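PDB 3DCF: transcriptional regulator of the TetR/AcrR family from Thermobifida fusca YX, which probably binds operator DNA through an N-terminal helix-turn-helix domain and represses transcription, as TetR-family regulators do. Local coordinates for residues A[34-39]-A[69-74]; A[38-43]-A[80-85]; A[93-98]-A[148-153]. All coordinates share one frame; numbering follows the deposited sequence.

Contact 1 (A[34-39]-A[69-74]); sequences TQIIKV and YYYFKS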
loop_
_atom_site.group_PDB
_atom_site.type_symbol
_atom_site.label_atom_id
_atom_site.label_comp_id
_atom_site.label_asym_id
_atom_site.label_seq_id
_atom_site.Cartn_x
_atom_site.Cartn_y
_atom_site.Cartn_z
ATOM N N THR A 34 22.879 8.985 20.678
ATOM C CA THR A 34 23.226 8.706 19.257
ATOM C C THR A 34 24.166 7.497 19.142
ATOM O O THR A 34 24.035 6.695 18.214
ATOM C CB THR A 34 23.910 9.918 18.562
ATOM O OG1 THR A 34 22.987 11.008 18.489
ATOM C CG2 THR A 34 24.376 9.571 17.142
ATOM N N GLN A 35 25.107 7.393 20.084
ATOM C CA GLN A 35 26.024 6.254 20.165
ATOM C C GLN A 35 25.211 4.980 20.462
ATOM O O GLN A 35 25.476 3.934 19.866
ATOM C CB GLN A 35 27.115 6.478 21.234
ATOM C CG GLN A 35 28.392 5.689 20.998
ATOM N N ILE A 36 24.215 5.092 21.354
ATOM C CA ILE A 36 23.313 3.982 21.692
ATOM C C ILE A 36 22.419 3.574 20.505
ATOM O O ILE A 36 22.230 2.371 20.268
ATOM C CB ILE A 36 22.450 4.283 22.960
ATOM C CG1 ILE A 36 23.331 4.294 24.211
ATOM C CG2 ILE A 36 21.377 3.212 23.170
ATOM C CD1 ILE A 36 22.690 4.986 25.389
ATOM N N ILE A 37 21.880 4.549 19.770
ATOM C CA ILE A 37 21.052 4.248 18.578
ATOM C C ILE A 37 21.888 3.548 17.479
ATOM O O ILE A 37 21.431 2.567 16.890
ATOM C CB ILE A 37 20.331 5.518 17.996
ATOM C CG1 ILE A 37 19.314 6.093 18.997
ATOM C CG2 ILE A 37 19.589 5.179 16.685
ATOM C CD1 ILE A 37 18.819 7.498 18.635
ATOM N N LYS A 38 23.098 4.051 17.237
ATOM C CA LYS A 38 24.017 3.492 16.228
ATOM C C LYS A 38 24.458 2.066 16.588
ATOM O O LYS A 38 24.409 1.158 15.741
ATOM C CB LYS A 38 25.244 4.400 16.046
ATOM N N VAL A 39 24.870 1.879 17.846
ATOM C CA VAL A 39 25.272 0.561 18.353
ATOM C C VAL A 39 24.095 -0.446 18.294
ATOM O O VAL A 39 24.294 -1.593 17.889
ATOM C CB VAL A 39 25.900 0.666 19.779
ATOM C CG1 VAL A 39 26.054 -0.719 20.437
ATOM C CG2 VAL A 39 27.255 1.399 19.707
ATOM N N TYR A 69 18.878 2.355 31.183
ATOM C CA TYR A 69 17.484 2.719 31.572
ATOM C C TYR A 69 17.190 4.221 31.508
ATOM O O TYR A 69 16.085 4.604 31.116
ATOM C CB TYR A 69 17.078 2.186 32.967
ATOM C CG TYR A 69 16.837 0.695 33.038
ATOM C CD1 TYR A 69 15.842 0.089 32.267
ATOM C CD2 TYR A 69 17.562 -0.107 33.918
ATOM C CE1 TYR A 69 15.607 -1.297 32.327
ATOM C CE2 TYR A 69 17.339 -1.488 34.008
ATOM C CZ TYR A 69 16.363 -2.082 33.208
ATOM O OH TYR A 69 16.157 -3.440 33.306
ATOM N N TYR A 70 18.166 5.043 31.909
ATOM C CA TYR A 70 18.074 6.513 31.836
ATOM C C TYR A 70 17.673 6.983 30.435
ATOM O O TYR A 70 16.785 7.826 30.293
ATOM C CB TYR A 70 19.407 7.166 32.246
ATOM C CG TYR A 70 19.433 8.692 32.194
ATOM C CD1 TYR A 70 18.878 9.465 33.225
ATOM C CD2 TYR A 70 20.037 9.365 31.119
ATOM C CE1 TYR A 70 18.912 10.890 33.182
ATOM C CE2 TYR A 70 20.077 10.781 31.059
ATOM C CZ TYR A 70 19.515 11.534 32.097
ATOM O OH TYR A 70 19.544 12.910 32.048
ATOM N N TYR A 71 18.312 6.405 29.415
ATOM C CA TYR A 71 18.037 6.720 28.002
ATOM C C TYR A 71 16.894 5.854 27.415
ATOM O O TYR A 71 15.977 6.395 26.787
ATOM C CB TYR A 71 19.320 6.593 27.167
ATOM C CG TYR A 71 20.457 7.475 27.672
ATOM C CD1 TYR A 71 20.476 8.855 27.407
ATOM C CD2 TYR A 71 21.510 6.935 28.422
ATOM C CE1 TYR A 71 21.532 9.685 27.880
ATOM C CE2 TYR A 71 22.569 7.748 28.901
ATOM C CZ TYR A 71 22.575 9.121 28.619
ATOM O OH TYR A 71 23.599 9.917 29.084
ATOM N N PHE A 72 16.939 4.533 27.632
ATOM C CA PHE A 72 15.925 3.594 27.082
ATOM C C PHE A 72 15.516 2.502 28.068
ATOM O O PHE A 72 16.385 1.778 28.559
ATOM C CB PHE A 72 16.451 2.937 25.796
ATOM C CG PHE A 72 16.831 3.924 24.735
ATOM C CD1 PHE A 72 15.847 4.553 23.977
ATOM C CD2 PHE A 72 18.175 4.261 24.522
ATOM C CE1 PHE A 72 16.190 5.494 23.003
ATOM C CE2 PHE A 72 18.527 5.201 23.551
ATOM C CZ PHE A 72 17.526 5.819 22.781
ATOM N N LYS A 73 14.204 2.365 28.309
ATOM C CA LYS A 73 13.639 1.357 29.248
ATOM C C LYS A 73 13.197 0.020 28.640
ATOM O O LYS A 73 12.836 -0.906 29.379
ATOM C CB LYS A 73 12.528 1.977 30.104
ATOM C CG LYS A 73 13.112 3.006 31.064
ATOM C CD LYS A 73 12.083 3.762 31.863
ATOM C CE LYS A 73 12.769 4.614 32.926
ATOM N NZ LYS A 73 13.815 5.519 32.370
ATOM N N SER A 74 13.224 -0.069 27.311
ATOM C CA SER A 74 12.965 -1.312 26.589
ATOM C C SER A 74 13.638 -1.269 25.206
ATOM O O SER A 74 14.027 -0.203 24.720
ATOM C CB SER A 74 11.453 -1.568 26.466
ATOM O OG SER A 74 10.796 -0.519 25.762
#
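The rings of Tyr71 and Phe72 receive Ile36 and Ile37 at slants that are neither face-on nor edge-on. The tyrosine ring also carries its neighbour Tyr70 on one face: CD2 of Tyr70 stands 3.4 Å above the plane, over the ring centre, and Tyr71 CD2 in turn lies in plane at the edge of the Tyr70 ring. Ile36 serves both rings with different branches. Its CD1 comes to 3.8 Å from Tyr71 CD2, the two side chains crossing at about a right angle. Its CG2 lies 3.5 Å from Phe72 CE2, and here the side chains run past each other in opposite directions. The split follows from chi1 of -70°, which sets CG2 anti to the backbone N and CG1 anti to the carbonyl carbon, so the two branches diverge. Segment 34-39 belongs to helix 31-46, the first helix of the TetR-type DNA-binding domain, whereas 69-72 closes the predicted helix-turn-helix motif on helix 65-71, the recognition helix by family topology. The same Ile36 also packs on Ile57 and Ile61 of helix 54-61, and Phe72 on Val78 and Ala81 of helix 75-98. With an alanine here in place of Ile36 both branches go, which would probably open a gap between helix 31-46 and the two rings and leave Tyr71 and Phe72 less firmly packed on that side. Ile37 adds a looser touch, CG1 to Phe72 CZ at 4.2 Å. Beyond the ring cluster, Lys73 NZ donates to Tyr69 O at 2.8 Å from above the carbonyl plane.

Contact 2 (A[38-43]-A[80-85]); sequences KVATEL and FAIVNS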
loop_
_atom_site.group_PDB
_atom_site.type_symbol
_atom_site.label_atom_id
_atom_site.label_comp_id
_atom_site.label_asym_id
_atom_site.label_seq_id
_atom_site.Cartn_x
_atom_site.Cartn_y
_atom_site.Cartn_z
ATOM N N LYS A 38 23.098 4.051 17.237
ATOM C CA LYS A 38 24.017 3.492 16.228
ATOM C C LYS A 38 24.458 2.066 16.588
ATOM O O LYS A 38 24.409 1.158 15.741
ATOM C CB LYS A 38 25.244 4.400 16.046
ATOM N N VAL A 39 24.870 1.879 17.846
ATOM C CA VAL A 39 25.272 0.561 18.353
ATOM C C VAL A 39 24.095 -0.446 18.294
ATOM O O VAL A 39 24.294 -1.593 17.889
ATOM C CB VAL A 39 25.900 0.666 19.779
ATOM C CG1 VAL A 39 26.054 -0.719 20.437
ATOM C CG2 VAL A 39 27.255 1.399 19.707
ATOM N N ALA A 40 22.888 0.001 18.671
ATOM C CA ALA A 40 21.669 -0.830 18.611
ATOM C C ALA A 40 21.309 -1.219 17.162
ATOM O O ALA A 40 20.915 -2.362 16.920
ATOM C CB ALA A 40 20.488 -0.121 19.281
ATOM N N THR A 41 21.456 -0.270 16.224
ATOM C CA THR A 41 21.219 -0.489 14.773
ATOM C C THR A 41 22.175 -1.551 14.194
ATOM O O THR A 41 21.730 -2.464 13.488
ATOM C CB THR A 41 21.379 0.832 13.939
ATOM O OG1 THR A 41 20.487 1.841 14.440
ATOM C CG2 THR A 41 21.089 0.590 12.450
ATOM N N GLU A 42 23.473 -1.399 14.482
ATOM C CA GLU A 42 24.512 -2.369 14.079
ATOM C C GLU A 42 24.244 -3.752 14.671
ATOM O O GLU A 42 24.366 -4.760 13.976
ATOM C CB GLU A 42 25.910 -1.898 14.519
ATOM C CG GLU A 42 26.420 -0.649 13.754
ATOM C CD GLU A 42 27.661 0.043 14.367
ATOM O OE1 GLU A 42 28.088 -0.304 15.496
ATOM O OE2 GLU A 42 28.204 0.968 13.709
ATOM N N LEU A 43 23.848 -3.777 15.942
ATOM C CA LEU A 43 23.584 -5.019 16.675
ATOM C C LEU A 43 22.289 -5.714 16.196
ATOM O O LEU A 43 22.260 -6.942 16.125
ATOM C CB LEU A 43 23.577 -4.731 18.191
ATOM C CG LEU A 43 23.788 -5.811 19.249
ATOM C CD1 LEU A 43 25.093 -6.581 19.039
ATOM C CD2 LEU A 43 23.785 -5.140 20.627
ATOM N N PHE A 80 11.915 2.461 18.301
ATOM C CA PHE A 80 11.209 3.713 17.966
ATOM C C PHE A 80 12.220 4.820 17.623
ATOM O O PHE A 80 12.098 5.478 16.585
ATOM C CB PHE A 80 10.291 4.171 19.112
ATOM C CG PHE A 80 9.682 5.538 18.891
ATOM C CD1 PHE A 80 8.606 5.702 18.007
ATOM C CD2 PHE A 80 10.198 6.669 19.549
ATOM C CE1 PHE A 80 8.045 6.986 17.774
ATOM C CE2 PHE A 80 9.650 7.954 19.333
ATOM C CZ PHE A 80 8.564 8.114 18.447
ATOM N N ALA A 81 13.203 5.004 18.507
ATOM C CA ALA A 81 14.281 5.976 18.330
ATOM C C ALA A 81 15.010 5.822 16.983
ATOM O O ALA A 81 15.292 6.829 16.333
ATOM C CB ALA A 81 15.275 5.875 19.484
ATOM N N ILE A 82 15.293 4.575 16.580
ATOM C CA ILE A 82 15.935 4.271 15.273
ATOM C C ILE A 82 15.035 4.684 14.097
ATOM O O ILE A 82 15.515 5.306 13.137
ATOM C CB ILE A 82 16.302 2.759 15.105
ATOM C CG1 ILE A 82 17.385 2.338 16.099
ATOM C CG2 ILE A 82 16.827 2.452 13.682
ATOM C CD1 ILE A 82 17.533 0.825 16.202
ATOM N N VAL A 83 13.746 4.342 14.193
ATOM C CA VAL A 83 12.756 4.695 13.160
ATOM C C VAL A 83 12.489 6.209 13.103
ATOM O O VAL A 83 12.403 6.764 12.001
ATOM C CB VAL A 83 11.422 3.935 13.341
ATOM C CG1 VAL A 83 10.394 4.364 12.275
ATOM C CG2 VAL A 83 11.668 2.424 13.282
ATOM N N ASN A 84 12.360 6.864 14.265
ATOM C CA ASN A 84 12.114 8.326 14.304
ATOM C C ASN A 84 13.301 9.104 13.718
ATOM O O ASN A 84 13.093 10.129 13.072
ATOM C CB ASN A 84 11.750 8.828 15.720
ATOM C CG ASN A 84 11.086 10.233 15.723
ATOM O OD1 ASN A 84 10.562 10.709 14.709
ATOM N ND2 ASN A 84 11.091 10.883 16.891
ATOM N N SER A 85 14.519 8.588 13.920
ATOM C CA SER A 85 15.748 9.155 13.348
ATOM C C SER A 85 15.755 9.057 11.816
ATOM O O SER A 85 16.003 10.056 11.144
ATOM C CB SER A 85 16.987 8.453 13.933
ATOM O OG SER A 85 18.195 8.904 13.337
#
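Helix 31-46 and helix 75-98 come nearest within these segments at Thr41 and Ile82, whose CA atoms are 7.1 Å apart. The pairing is helix-on-helix packing in the TetR-type DNA-binding domain: the first helix of the domain rests on the long helix that follows the predicted helix-turn-helix motif and runs on toward the C-terminal part of the chain. Ile82 carries the contact, its CB directed at the first helix, and both of its contacts across the interface are made with the neighbouring residues Ala40 and Thr41. With chi1 at -66°, its CG1 is opposite the carbonyl carbon, and the branch carries CD1 over to Ala40, where CD1 and CB are 4.4 Å apart, a light apolar touch. Ala40 also meets Ile57 of helix 54-61, which places this small residue where three helices converge. The Thr41 contact is tighter but of a different kind. Its hydroxyl lies against aliphatic carbon and takes its hydrogen bond within its own helix, with Ile37 O, one turn back. That bond accords with the torsion, since chi1 of -57° holds OG1 beside the backbone N and opposite the carbonyl carbon. The segments bury 107 Å² in all, and Ile82 packs further on Ile37 and Phe44 of the same first helix. Three carbons of Ile82 gather round Thr41 OG1: CG1 and CD1 at 3.6 Å, and CG2 at 3.8 Å.

Contact 3 (A[93-98]-A[148-153]); sequences RFHAIA and EREYTE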
loop_
_atom_site.group_PDB
_atom_site.type_symbol
_atom_site.label_atom_id
_atom_site.label_comp_id
_atom_site.label_asym_id
_atom_site.label_seq_id
_atom_site.Cartn_x
_atom_site.Cartn_y
_atom_site.Cartn_z
ATOM N N ARG A 93 15.887 15.687 3.872
ATOM C CA ARG A 93 16.236 15.536 2.451
ATOM C C ARG A 93 15.056 15.866 1.536
ATOM O O ARG A 93 15.262 16.309 0.414
ATOM C CB ARG A 93 16.753 14.132 2.146
ATOM C CG ARG A 93 18.064 13.820 2.865
ATOM C CD ARG A 93 18.732 12.561 2.349
ATOM N NE ARG A 93 17.863 11.381 2.411
ATOM C CZ ARG A 93 17.647 10.601 3.479
ATOM N NH1 ARG A 93 18.217 10.844 4.663
ATOM N NH2 ARG A 93 16.809 9.559 3.361
ATOM N N PHE A 94 13.831 15.668 2.036
ATOM C CA PHE A 94 12.593 15.987 1.307
ATOM C C PHE A 94 12.386 17.523 1.248
ATOM O O PHE A 94 12.155 18.079 0.157
ATOM C CB PHE A 94 11.393 15.283 1.970
ATOM C CG PHE A 94 10.290 14.929 1.023
ATOM C CD1 PHE A 94 10.433 13.831 0.171
ATOM C CD2 PHE A 94 9.094 15.653 0.998
ATOM C CE1 PHE A 94 9.409 13.457 -0.716
ATOM C CE2 PHE A 94 8.052 15.292 0.105
ATOM C CZ PHE A 94 8.215 14.185 -0.752
ATOM N N HIS A 95 12.478 18.192 2.407
ATOM C CA HIS A 95 12.359 19.678 2.507
ATOM C C HIS A 95 13.369 20.440 1.639
ATOM O O HIS A 95 12.990 21.409 0.967
ATOM C CB HIS A 95 12.500 20.192 3.960
ATOM C CG HIS A 95 11.217 20.223 4.734
ATOM N ND1 HIS A 95 10.904 19.299 5.711
ATOM C CD2 HIS A 95 10.176 21.091 4.687
ATOM C CE1 HIS A 95 9.719 19.590 6.223
ATOM N NE2 HIS A 95 9.256 20.671 5.618
ATOM N N ALA A 96 14.637 19.998 1.691
ATOM C CA ALA A 96 15.755 20.584 0.927
ATOM C C ALA A 96 15.476 20.630 -0.586
ATOM O O ALA A 96 15.686 21.666 -1.217
ATOM C CB ALA A 96 17.053 19.818 1.204
ATOM N N ILE A 97 14.972 19.519 -1.132
ATOM C CA ILE A 97 14.600 19.398 -2.557
ATOM C C ILE A 97 13.390 20.279 -2.887
ATOM O O ILE A 97 13.417 20.989 -3.888
ATOM C CB ILE A 97 14.287 17.922 -2.963
ATOM C CG1 ILE A 97 15.537 17.041 -2.833
ATOM C CG2 ILE A 97 13.794 17.837 -4.403
ATOM C CD1 ILE A 97 15.260 15.537 -2.943
ATOM N N ALA A 98 12.346 20.218 -2.054
ATOM C CA ALA A 98 11.143 21.051 -2.231
ATOM C C ALA A 98 11.399 22.574 -2.041
ATOM O O ALA A 98 10.739 23.378 -2.689
ATOM C CB ALA A 98 10.033 20.585 -1.313
ATOM N N GLU A 148 3.899 11.966 8.434
ATOM C CA GLU A 148 3.175 11.616 7.189
ATOM C C GLU A 148 2.493 12.864 6.593
ATOM O O GLU A 148 2.552 13.073 5.378
ATOM C CB GLU A 148 2.080 10.546 7.397
ATOM C CG GLU A 148 2.512 9.082 7.567
ATOM C CD GLU A 148 1.357 8.069 7.253
ATOM O OE1 GLU A 148 0.716 8.161 6.179
ATOM O OE2 GLU A 148 1.106 7.145 8.053
ATOM N N ARG A 149 1.839 13.658 7.456
ATOM C CA ARG A 149 1.175 14.912 7.049
ATOM C C ARG A 149 2.116 15.937 6.408
ATOM O O ARG A 149 1.719 16.581 5.439
ATOM C CB ARG A 149 0.399 15.582 8.203
ATOM C CG ARG A 149 -0.969 14.961 8.472
ATOM C CD ARG A 149 -1.847 15.842 9.373
ATOM N NE ARG A 149 -1.363 15.894 10.750
ATOM C CZ ARG A 149 -1.597 14.980 11.706
ATOM N NH1 ARG A 149 -2.318 13.871 11.479
ATOM N NH2 ARG A 149 -1.081 15.170 12.923
ATOM N N GLU A 150 3.333 16.084 6.952
ATOM C CA GLU A 150 4.349 17.010 6.396
ATOM C C GLU A 150 4.748 16.637 4.972
ATOM O O GLU A 150 4.749 17.511 4.123
ATOM C CB GLU A 150 5.600 17.099 7.270
ATOM C CG GLU A 150 5.375 17.836 8.583
ATOM C CD GLU A 150 6.593 17.817 9.502
ATOM O OE1 GLU A 150 7.744 17.774 8.989
ATOM O OE2 GLU A 150 6.379 17.870 10.743
ATOM N N TYR A 151 5.086 15.358 4.737
ATOM C CA TYR A 151 5.405 14.819 3.387
ATOM C C TYR A 151 4.335 15.183 2.344
ATOM O O TYR A 151 4.643 15.690 1.256
ATOM C CB TYR A 151 5.486 13.271 3.388
ATOM C CG TYR A 151 6.815 12.632 3.715
ATOM C CD1 TYR A 151 7.859 12.638 2.768
ATOM C CD2 TYR A 151 7.008 11.923 4.913
ATOM C CE1 TYR A 151 9.096 12.016 3.037
ATOM C CE2 TYR A 151 8.235 11.289 5.194
ATOM C CZ TYR A 151 9.271 11.343 4.255
ATOM O OH TYR A 151 10.466 10.731 4.527
ATOM N N THR A 152 3.086 14.881 2.705
ATOM C CA THR A 152 1.919 15.094 1.848
ATOM C C THR A 152 1.704 16.574 1.541
ATOM O O THR A 152 1.524 16.942 0.383
ATOM C CB THR A 152 0.613 14.495 2.488
ATOM O OG1 THR A 152 0.872 13.185 2.999
ATOM C CG2 THR A 152 -0.516 14.404 1.472
ATOM N N GLU A 153 1.759 17.411 2.576
ATOM C CA GLU A 153 1.532 18.858 2.432
ATOM C C GLU A 153 2.583 19.586 1.584
ATOM O O GLU A 153 2.211 20.476 0.813
ATOM C CB GLU A 153 1.293 19.520 3.803
ATOM C CG GLU A 153 -0.092 19.110 4.382
ATOM C CD GLU A 153 -0.289 19.393 5.877
ATOM O OE1 GLU A 153 0.514 20.140 6.482
ATOM O OE2 GLU A 153 -1.257 18.848 6.460
#
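Helix packing between the long helix 75-98, which leads out of the DNA-binding domain, and helix 138-164 of the C-terminal part centres here on an aromatic pair. Tyr151 presents its edge to one face of Phe94 in a T-shaped stack: the ring centroids are 4.8 Å apart and the planes meet at 70°. Tyr151 CD1 stands 3.5 Å above the phenylalanine plane, over its centre, while CE1 comes to 3.6 Å from Phe94 CD1. Two adjacent ring atoms of the tyrosine therefore share the face, and its CD1-CE1 side does the touching. One side of the Phe94 ring also meets the opposing backbone, CE2 lying 3.6 Å from Tyr151 O. Approach is closest at this pair, the CA atoms of Phe94 and Tyr151 lying 7.6 Å apart. Within the all-helical TetR fold, the stack joins a wider apolar layer: Phe94 packs on Ile154 and Met155 of helix 138-164 and on Leu111 of helix 104-121. Tyr151 makes a further edge-to-face contact with His115. Toward the surface, His95 and Glu150 cross at about a right angle. The carboxylate oxygen OE1 sits at the edge of the imidazole, near its plane, 3.9 Å from CE1, and the two planes are 55° apart. Glu150 gets there with an extended chain beyond CG, chi2 being 175°. His95 ND1 is bonded to Leu91 O in its own helix, and NE2 lies 4.7 Å from Glu150 OE1, so any attraction would act at a distance, without a salt bridge, and would depend on protonation of the ring. Inside helix 138-164, Glu148 O accepts from Thr152 N and Thr152 OG1, which reach it from opposite faces of the carbonyl plane.

In the fold
Contacts 1 and 2 form one continuous packing region, with centres 8 Å apart. Both draw on helix 31-46, and they touch directly: Ile37 CG2 is 3.6 Å from Ile82 CG1, and Phe72 CE1 is 3.7 Å from Ala81 CB. Together they tie the first helix to the end of the predicted helix-turn-helix motif and to the helix after it. Contact 3 lies further along that same helix, 75-98, its centre about 22 Å from that of contact 2 and 28 Å from that of contact 1, without touching either. Helix 75-98 thus spans the DNA-binding part and the C-terminal part, a layout consistent with TetR-family regulators relaying changes between the two.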